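Local coordinates for protein profilin-2 (Mus musculus, PDB 2V8F) that binds proline-rich segments of actin-regulating proteins such as the formin mDia1 and VASP, and, as a profilin, probably actin monomers as well, at residues V23-A28 with R108-V113; K69-I74 with I88-Q93; P97-A102 with G115-H120. All blocks are in the same frame, centred on the assembly; numbering follows the deposited sequence.

In the fold
All three contacts involve the central antiparallel sheet of the profilin fold. Contact 1 joins strands 19-24 and 109-114, contact 2 pairs strands 69-77 and 85-90, and contact 3 ties the start of strand 100-105 to the loop between strand 109-114 and helix 121-137. Along the chain, contact 2 falls within the span that contact 1 brings together and closes before contact 3 opens, while contacts 1 and 3 interleave. The centres of contacts 2 and 3 lie about 10 Å apart; that of contact 1 is about 20 and 21 Å from theirs, across the chain's centre. Strand 100-105 bridges strands 85-90 and 109-114, making one continuous sheet of the three sites.

Contact 1: residues V23-A28 with R108-V113; sequences VGYCDA and RVLVFV. With SO4 (sulfate ion), chain F.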
loop_
_atom_site.group_PDB
_atom_site.type_symbol
_atom_site.label_atom_id
_atom_site.label_comp_id
_atom_site.label_asym_id
_atom_site.label_seq_id
_atom_site.Cartn_x
_atom_site.Cartn_y
_atom_site.Cartn_z
ATOM N N VAL A 23 -14.279 5.043 3.766
ATOM C CA VAL A 23 -15.677 4.684 3.597
ATOM C C VAL A 23 -16.556 5.903 3.848
ATOM O O VAL A 23 -16.519 6.448 4.959
ATOM C CB VAL A 23 -16.037 3.503 4.525
ATOM C CG1 VAL A 23 -17.504 3.128 4.372
ATOM C CG2 VAL A 23 -15.120 2.322 4.339
ATOM N N GLY A 24 -17.363 6.344 2.881
ATOM C CA GLY A 24 -18.277 7.415 3.130
ATOM C C GLY A 24 -19.379 6.945 4.098
ATOM O O GLY A 24 -19.782 5.798 4.058
ATOM N N TYR A 25 -19.889 7.916 4.875
ATOM C CA TYR A 25 -20.996 7.543 5.755
ATOM C C TYR A 25 -22.201 8.480 5.630
ATOM O O TYR A 25 -23.156 8.324 6.405
ATOM C CB TYR A 25 -20.604 7.475 7.185
ATOM C CG TYR A 25 -20.234 8.701 7.936
ATOM C CD1 TYR A 25 -18.969 9.253 7.868
ATOM C CD2 TYR A 25 -21.149 9.316 8.788
ATOM C CE1 TYR A 25 -18.646 10.380 8.595
ATOM C CE2 TYR A 25 -20.779 10.428 9.501
ATOM C CZ TYR A 25 -19.530 10.997 9.410
ATOM O OH TYR A 25 -19.209 12.109 10.177
ATOM N N CYS A 26 -22.159 9.415 4.696
ATOM C CA CYS A 26 -23.214 10.414 4.527
ATOM C C CYS A 26 -24.063 10.094 3.297
ATOM O O CYS A 26 -24.843 9.125 3.321
ATOM C CB CYS A 26 -22.638 11.820 4.580
ATOM S SG CYS A 26 -21.846 12.256 6.129
ATOM N N ASP A 27 -23.961 10.867 2.219
ATOM C CA ASP A 27 -24.725 10.564 1.007
ATOM C C ASP A 27 -24.048 9.429 0.241
ATOM O O ASP A 27 -24.737 8.519 -0.198
ATOM C CB ASP A 27 -24.846 11.808 0.154
ATOM C CG ASP A 27 -25.832 12.837 0.626
ATOM O OD1 ASP A 27 -26.494 12.592 1.654
ATOM O OD2 ASP A 27 -25.927 13.886 -0.068
ATOM N N ALA A 28 -22.745 9.509 0.067
ATOM C CA ALA A 28 -21.957 8.504 -0.668
ATOM C C ALA A 28 -21.582 7.423 0.346
ATOM O O ALA A 28 -20.418 7.208 0.629
ATOM C CB ALA A 28 -20.777 9.149 -1.355
ATOM N N ARG A 108 -17.215 13.510 6.565
ATOM C CA ARG A 108 -17.813 12.832 5.437
ATOM C C ARG A 108 -17.481 11.358 5.322
ATOM O O ARG A 108 -18.202 10.570 4.729
ATOM C CB ARG A 108 -17.428 13.501 4.071
ATOM C CG ARG A 108 -17.824 14.980 4.029
ATOM C CD ARG A 108 -17.379 15.660 2.742
ATOM N NE ARG A 108 -17.994 15.184 1.548
ATOM C CZ ARG A 108 -17.778 15.732 0.343
ATOM N NH1 ARG A 108 -16.946 16.746 0.205
ATOM N NH2 ARG A 108 -18.413 15.219 -0.672
ATOM N N VAL A 109 -16.343 10.978 5.885
ATOM C CA VAL A 109 -15.770 9.667 5.705
ATOM C C VAL A 109 -15.335 9.050 7.047
ATOM O O VAL A 109 -15.030 9.762 7.993
ATOM C CB VAL A 109 -14.575 9.627 4.718
ATOM C CG1 VAL A 109 -14.959 10.093 3.334
ATOM C CG2 VAL A 109 -13.381 10.432 5.207
ATOM N N LEU A 110 -15.242 7.743 7.038
ATOM C CA LEU A 110 -14.683 6.894 8.026
ATOM C C LEU A 110 -13.363 6.300 7.534
ATOM O O LEU A 110 -13.248 5.951 6.355
ATOM C CB LEU A 110 -15.574 5.679 8.317
ATOM C CG LEU A 110 -16.972 6.042 8.785
ATOM C CD1 LEU A 110 -17.860 4.796 8.832
ATOM C CD2 LEU A 110 -16.987 6.746 10.150
ATOM N N VAL A 111 -12.403 6.241 8.436
ATOM C CA VAL A 111 -11.137 5.606 8.238
ATOM C C VAL A 111 -11.139 4.280 8.971
ATOM O O VAL A 111 -11.367 4.290 10.187
ATOM C CB VAL A 111 -10.003 6.483 8.762
ATOM C CG1 VAL A 111 -8.666 5.757 8.622
ATOM C CG2 VAL A 111 -10.036 7.843 8.075
ATOM N N PHE A 112 -10.915 3.166 8.290
ATOM C CA PHE A 112 -10.807 1.851 8.887
ATOM C C PHE A 112 -9.381 1.312 8.727
ATOM O O PHE A 112 -8.828 1.388 7.641
ATOM C CB PHE A 112 -11.776 0.868 8.202
ATOM C CG PHE A 112 -13.230 1.016 8.463
ATOM C CD1 PHE A 112 -14.011 1.931 7.768
ATOM C CD2 PHE A 112 -13.845 0.234 9.416
ATOM C CE1 PHE A 112 -15.361 2.005 8.053
ATOM C CE2 PHE A 112 -15.184 0.304 9.695
ATOM C CZ PHE A 112 -15.949 1.252 9.016
ATOM N N VAL A 113 -8.869 0.739 9.815
ATOM C CA VAL A 113 -7.627 -0.026 9.756
ATOM C C VAL A 113 -7.841 -1.336 10.487
ATOM O O VAL A 113 -8.492 -1.387 11.524
ATOM C CB VAL A 113 -6.417 0.775 10.303
ATOM C CG1 VAL A 113 -6.124 2.023 9.476
ATOM C CG2 VAL A 113 -6.662 1.134 11.750
HETATM S S SO4 F . -20.959 13.111 0.718
HETATM O O1 SO4 F . -19.906 12.943 -0.347
HETATM O O2 SO4 F . -21.964 14.038 0.183
HETATM O O3 SO4 F . -20.302 13.716 1.908
HETATM O O4 SO4 F . -21.501 11.808 1.105
HETATM O O HOH W 1 -20.164 10.145 2.769
#
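Phe112 meets Val23 at a slant, its CD1 lying 3.6 Å from Val23 CG2. Valine CG1 stands anti to the backbone N (chi1 179°), which leaves CG2 as the branch that reaches the phenylalanine. On the same face of the antiparallel sheet, Leu110 packs CG and CD2 against the Tyr25 ring, one face of which carries the SG of the following residue, Cys26, over its centre. The Tyr25 hydroxyl bonds to Ala106 O and Arg105. Two backbone bonds join Val23 and Leu110: Val23 N to Leu110 O at 2.9 Å and Leu110 N to Val23 O at 2.8 Å. Past strand 19-24, Tyr25 N still donates to Arg108 O (3.1 Å). There the two segments part round a sulfate ion, probably from the crystallisation liquor. The bend of Arg108 at chi3 (65°) brings NE to sulfate O3 at 2.8 Å and NH2 to O1 at 2.7 Å, at the guanidinium edge. Ala28 N points almost straight at sulfate O4 (2.8 Å). A water links that same oxygen to Arg108 O and Cys26 N. The contact thus passes from an apolar, backbone-bonded interior to an anion site where Arg108 and the Ala28 N-H probably share the sulfate's charge.

Contact 2: residues K69-I74 with I88-Q93; sequences KKCSVI and IRTKSQ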
loop_
_atom_site.group_PDB
_atom_site.type_symbol
_atom_site.label_atom_id
_atom_site.label_comp_id
_atom_site.label_asym_id
_atom_site.label_seq_id
_atom_site.Cartn_x
_atom_site.Cartn_y
_atom_site.Cartn_z
ATOM N N LYS A 69 -18.216 -10.054 8.228
ATOM C CA LYS A 69 -17.430 -10.692 9.291
ATOM C C LYS A 69 -17.927 -10.246 10.669
ATOM O O LYS A 69 -17.997 -9.030 10.904
ATOM C CB LYS A 69 -15.962 -10.332 9.121
ATOM C CG LYS A 69 -15.004 -10.890 10.153
ATOM C CD LYS A 69 -15.072 -12.388 10.304
ATOM C CE LYS A 69 -14.497 -12.767 11.679
ATOM N NZ LYS A 69 -14.238 -14.233 11.758
ATOM N N LYS A 70 -18.267 -11.181 11.543
ATOM C CA LYS A 70 -18.683 -10.837 12.918
ATOM C C LYS A 70 -17.558 -10.238 13.729
ATOM O O LYS A 70 -16.442 -10.749 13.716
ATOM C CB LYS A 70 -19.205 -12.092 13.649
ATOM C CG LYS A 70 -20.513 -12.532 13.019
ATOM C CD LYS A 70 -20.955 -13.891 13.573
ATOM C CE LYS A 70 -21.931 -13.678 14.709
ATOM N NZ LYS A 70 -22.546 -14.985 15.076
ATOM N N CYS A 71 -17.865 -9.139 14.390
ATOM C CA CYS A 71 -16.967 -8.399 15.243
ATOM C C CYS A 71 -17.664 -8.009 16.537
ATOM O O CYS A 71 -18.902 -8.011 16.663
ATOM C CB CYS A 71 -16.536 -7.091 14.566
ATOM S SG CYS A 71 -15.702 -7.262 12.967
ATOM N N SER A 72 -16.838 -7.624 17.496
ATOM C CA SER A 72 -17.166 -7.057 18.783
ATOM C C SER A 72 -16.742 -5.588 18.866
ATOM O O SER A 72 -15.708 -5.213 18.324
ATOM C CB SER A 72 -16.472 -7.837 19.904
ATOM O OG SER A 72 -16.899 -9.199 19.816
ATOM N N VAL A 73 -17.521 -4.775 19.554
ATOM C CA VAL A 73 -17.167 -3.394 19.846
ATOM C C VAL A 73 -16.450 -3.339 21.198
ATOM O O VAL A 73 -16.958 -3.781 22.222
ATOM C CB VAL A 73 -18.362 -2.427 19.842
ATOM C CG1 VAL A 73 -17.907 -1.029 20.192
ATOM C CG2 VAL A 73 -19.004 -2.496 18.473
ATOM N N ILE A 74 -15.242 -2.829 21.161
ATOM C CA ILE A 74 -14.407 -2.727 22.346
ATOM C C ILE A 74 -14.507 -1.370 23.036
ATOM O O ILE A 74 -14.478 -1.404 24.254
ATOM C CB ILE A 74 -12.938 -3.022 21.948
ATOM C CG1 ILE A 74 -12.921 -4.326 21.128
ATOM C CG2 ILE A 74 -11.990 -3.075 23.115
ATOM C CD1 ILE A 74 -13.523 -5.521 21.823
ATOM N N ILE A 88 -12.656 -1.890 17.593
ATOM C CA ILE A 88 -13.402 -3.091 17.278
ATOM C C ILE A 88 -12.468 -4.299 17.256
ATOM O O ILE A 88 -11.251 -4.130 17.102
ATOM C CB ILE A 88 -14.089 -2.867 15.908
ATOM C CG1 ILE A 88 -15.229 -1.847 16.034
ATOM C CG2 ILE A 88 -14.588 -4.118 15.224
ATOM C CD1 ILE A 88 -15.746 -1.254 14.746
ATOM N N ARG A 89 -12.996 -5.494 17.346
ATOM C CA ARG A 89 -12.146 -6.697 17.202
ATOM C C ARG A 89 -12.925 -7.754 16.461
ATOM O O ARG A 89 -14.108 -7.942 16.725
ATOM C CB ARG A 89 -11.684 -7.230 18.551
ATOM C CG ARG A 89 -10.680 -8.346 18.453
ATOM C CD ARG A 89 -10.039 -8.709 19.800
ATOM N NE ARG A 89 -9.947 -7.561 20.651
ATOM C CZ ARG A 89 -10.412 -7.301 21.848
ATOM N NH1 ARG A 89 -11.116 -8.179 22.513
ATOM N NH2 ARG A 89 -10.149 -6.102 22.349
ATOM N N THR A 90 -12.280 -8.427 15.499
ATOM C CA THR A 90 -13.019 -9.522 14.850
ATOM C C THR A 90 -13.290 -10.612 15.870
ATOM O O THR A 90 -12.534 -10.789 16.843
ATOM C CB THR A 90 -12.254 -10.061 13.632
ATOM O OG1 THR A 90 -10.996 -10.644 14.007
ATOM C CG2 THR A 90 -12.008 -8.904 12.659
ATOM N N LYS A 91 -14.362 -11.366 15.643
ATOM C CA LYS A 91 -14.632 -12.630 16.370
ATOM C C LYS A 91 -13.966 -13.845 15.741
ATOM O O LYS A 91 -13.878 -13.957 14.574
ATOM C CB LYS A 91 -16.136 -12.879 16.551
ATOM C CG LYS A 91 -16.927 -11.766 17.264
ATOM C CD LYS A 91 -18.320 -12.162 17.710
ATOM C CE LYS A 91 -19.252 -11.069 18.236
ATOM N NZ LYS A 91 -20.724 -11.430 18.118
ATOM N N SER A 92 -13.469 -14.739 16.584
ATOM C CA SER A 92 -12.766 -15.928 16.139
ATOM C C SER A 92 -13.738 -17.048 15.820
ATOM O O SER A 92 -14.391 -17.516 16.640
ATOM C CB SER A 92 -11.721 -16.289 17.182
ATOM O OG SER A 92 -11.269 -17.601 17.091
ATOM N N GLN A 93 -13.886 -17.370 14.565
ATOM C CA GLN A 93 -15.002 -18.191 14.139
ATOM C C GLN A 93 -14.784 -19.545 14.765
ATOM O O GLN A 93 -15.705 -20.176 15.269
ATOM C CB GLN A 93 -15.053 -18.291 12.605
ATOM C CG GLN A 93 -16.121 -17.478 11.865
ATOM C CD GLN A 93 -16.592 -18.134 10.524
ATOM O OE1 GLN A 93 -17.795 -18.287 10.278
ATOM N NE2 GLN A 93 -15.633 -18.490 9.666
HETATM O O HOH W 2 -20.840 -9.956 15.868
#
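The beta hairpin of strands 69-77 and 85-90 is held here by antiparallel pairing, with Ser72 and Arg89 as a hydrogen-bonded pair. Ser72 N donates to Arg89 O and Arg89 N to Ser72 O, both at 2.9 Å; Lys91 N continues the pairing to Lys70 O. Ile74 crosses Arg89 at about a right angle and sets CD1 over one face of the guanidinium, 3.5 Å from Arg89 NH2 and offset toward the rim. Arginine NE is bonded to Asn100 OD1 on the next strand. Beside Ser72, the extended Lys91 chain runs alongside the hydroxyl, with CE 3.4 Å from Ser72 OG, and a water joins Lys91 NZ to Cys71 O. Lys69, bent at chi2 (55°), sends its amine across Thr90, and NZ reaches Lys91 O at 2.9 Å, almost in line with the carbonyl bond. The same amine forms a salt bridge with Glu96, which probably steadies its charge. Cys71 CB packs on Ile88 CG2 at 3.6 Å. Around the hairpin, strand 64-66 flanks strand 69-77, strand 100-105 flanks strand 85-90, and Val73 rests on Phe59 and Phe60 of helix 58-62.

Contact 3: residues P97-A102 with G115-H120; sequences PTYNVA and GKEGVH
The Tyr99 ring turns an edge to the loop 115-120: Glu117 N lies in the ring plane, 3.5 Å from Tyr99 CE1, with Lys116 C near that plane too, while Gly115 O approaches obliquely. On the loop itself, the His120 ring has Gly118 O over the centre of one face. This is the entry of strand 100-105 into the profilin sheet, set against a type II beta turn from Lys116 to Val119 that leads towards helix 121-137. The turn is closed by Val119 N bonded to Lys116 O at 3.0 Å, and Gly118, at its third position, has the positive phi (84°) that a type II turn needs there.

Beyond the tyrosine edge, Glu117 stretches its chain across Pro97 at about a right angle; its carboxylate carbon CD lies 3.8 Å from Pro97 CB, a van der Waals contact with the proline ring. Tyr99 is directed to the loop by its chi1 of -54°, which puts CG beside the backbone N. Just before the strand, Tyr99 N bonds to Thr90 OG1; at its first residue, Asn100 O accepts from Gly115 N at 2.8 Å, nearly straight on to the carbonyl. Val119 and Asn100 both rest on Leu124 of helix 121-137, which thus packs against loop and strand alike.

Asn100 carries the polar link. With OD1 engaged from the neighbouring strand, the amide flip is probably fixed and ND2 turned to the loop. A water accepts from Asn100 N and donates to Lys116 O and Val119 O, linking strand and turn. ND2 donates to Val119 O at 2.8 Å, with the acceptor close to the amide plane of Asn100.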
loop_
_atom_site.group_PDB
_atom_site.type_symbol
_atom_site.label_atom_id
_atom_site.label_comp_id
_atom_site.label_asym_id
_atom_site.label_seq_id
_atom_site.Cartn_x
_atom_site.Cartn_y
_atom_site.Cartn_z
ATOM N N PRO A 97 -7.082 -16.669 14.689
ATOM C CA PRO A 97 -6.770 -15.434 15.397
ATOM C C PRO A 97 -7.847 -14.382 15.247
ATOM O O PRO A 97 -8.632 -14.450 14.364
ATOM C CB PRO A 97 -5.503 -14.979 14.724
ATOM C CG PRO A 97 -5.569 -15.559 13.437
ATOM C CD PRO A 97 -6.427 -16.727 13.397
ATOM N N THR A 98 -7.850 -13.463 16.183
ATOM C CA THR A 98 -8.633 -12.246 16.136
ATOM C C THR A 98 -7.735 -11.114 15.627
ATOM O O THR A 98 -6.519 -11.241 15.782
ATOM C CB THR A 98 -9.249 -11.830 17.494
ATOM O OG1 THR A 98 -8.239 -11.586 18.464
ATOM C CG2 THR A 98 -10.159 -12.934 18.005
ATOM N N TYR A 99 -8.373 -10.106 15.038
ATOM C CA TYR A 99 -7.669 -8.948 14.563
ATOM C C TYR A 99 -8.363 -7.704 15.108
ATOM O O TYR A 99 -9.581 -7.671 15.141
ATOM C CB TYR A 99 -7.635 -8.836 13.034
ATOM C CG TYR A 99 -7.076 -10.139 12.487
ATOM C CD1 TYR A 99 -5.714 -10.377 12.536
ATOM C CD2 TYR A 99 -7.893 -11.114 11.948
ATOM C CE1 TYR A 99 -5.173 -11.556 12.052
ATOM C CE2 TYR A 99 -7.335 -12.281 11.470
ATOM C CZ TYR A 99 -5.985 -12.524 11.512
ATOM O OH TYR A 99 -5.457 -13.696 11.018
ATOM N N ASN A 100 -7.538 -6.754 15.519
ATOM C CA ASN A 100 -8.060 -5.489 16.021
ATOM C C ASN A 100 -8.313 -4.551 14.844
ATOM O O ASN A 100 -7.586 -4.487 13.848
ATOM C CB ASN A 100 -7.077 -4.899 17.021
ATOM C CG ASN A 100 -6.880 -5.802 18.195
ATOM O OD1 ASN A 100 -7.882 -6.224 18.827
ATOM N ND2 ASN A 100 -5.617 -6.109 18.514
ATOM N N VAL A 101 -9.396 -3.779 14.995
ATOM C CA VAL A 101 -9.835 -2.795 14.035
ATOM C C VAL A 101 -10.012 -1.449 14.728
ATOM O O VAL A 101 -10.587 -1.410 15.811
ATOM C CB VAL A 101 -11.154 -3.276 13.405
ATOM C CG1 VAL A 101 -11.835 -2.142 12.602
ATOM C CG2 VAL A 101 -10.958 -4.482 12.536
ATOM N N ALA A 102 -9.565 -0.359 14.116
ATOM C CA ALA A 102 -9.874 0.960 14.601
ATOM C C ALA A 102 -10.628 1.724 13.498
ATOM O O ALA A 102 -10.325 1.556 12.300
ATOM C CB ALA A 102 -8.653 1.731 15.028
ATOM N N GLY A 115 -5.350 -4.399 12.128
ATOM C CA GLY A 115 -3.941 -4.815 12.326
ATOM C C GLY A 115 -3.749 -6.230 11.833
ATOM O O GLY A 115 -4.630 -7.073 11.767
ATOM N N LYS A 116 -2.479 -6.506 11.549
ATOM C CA LYS A 116 -2.043 -7.892 11.376
ATOM C C LYS A 116 -2.201 -8.672 12.677
ATOM O O LYS A 116 -2.448 -8.135 13.769
ATOM C CB LYS A 116 -0.591 -7.881 10.898
ATOM C CG LYS A 116 -0.441 -7.320 9.476
ATOM C CD LYS A 116 0.964 -7.448 8.977
ATOM C CE LYS A 116 1.172 -6.889 7.608
ATOM N NZ LYS A 116 2.572 -6.854 7.127
ATOM N N GLU A 117 -2.053 -9.983 12.538
ATOM C CA GLU A 117 -2.107 -10.823 13.726
ATOM C C GLU A 117 -1.084 -10.342 14.752
ATOM O O GLU A 117 0.085 -10.094 14.437
ATOM C CB GLU A 117 -1.818 -12.277 13.350
ATOM C CG GLU A 117 -2.065 -13.290 14.452
ATOM C CD GLU A 117 -1.755 -14.720 14.062
ATOM O OE1 GLU A 117 -1.686 -15.032 12.854
ATOM O OE2 GLU A 117 -1.584 -15.536 15.008
ATOM N N GLY A 118 -1.582 -10.189 15.972
ATOM C CA GLY A 118 -0.776 -9.793 17.119
ATOM C C GLY A 118 -0.559 -8.315 17.266
ATOM O O GLY A 118 0.041 -7.839 18.240
ATOM N N VAL A 119 -1.052 -7.508 16.350
ATOM C CA VAL A 119 -0.916 -6.074 16.452
ATOM C C VAL A 119 -2.026 -5.529 17.336
ATOM O O VAL A 119 -3.200 -5.780 17.103
ATOM C CB VAL A 119 -0.968 -5.433 15.025
ATOM C CG1 VAL A 119 -1.098 -3.937 15.114
ATOM C CG2 VAL A 119 0.256 -5.876 14.240
ATOM N N HIS A 120 -1.649 -4.826 18.387
ATOM C CA HIS A 120 -2.612 -4.383 19.390
ATOM C C HIS A 120 -3.342 -3.138 18.924
ATOM O O HIS A 120 -2.928 -2.479 17.993
ATOM C CB HIS A 120 -1.899 -4.186 20.735
ATOM C CG HIS A 120 -1.211 -5.416 21.208
ATOM N ND1 HIS A 120 -1.877 -6.606 21.279
ATOM C CD2 HIS A 120 0.053 -5.634 21.624
ATOM C CE1 HIS A 120 -1.043 -7.520 21.726
ATOM N NE2 HIS A 120 0.145 -6.952 21.947
HETATM O O HOH W 3 -4.376 -9.269 17.434
HETATM O O HOH W 4 -4.645 -7.037 15.148
#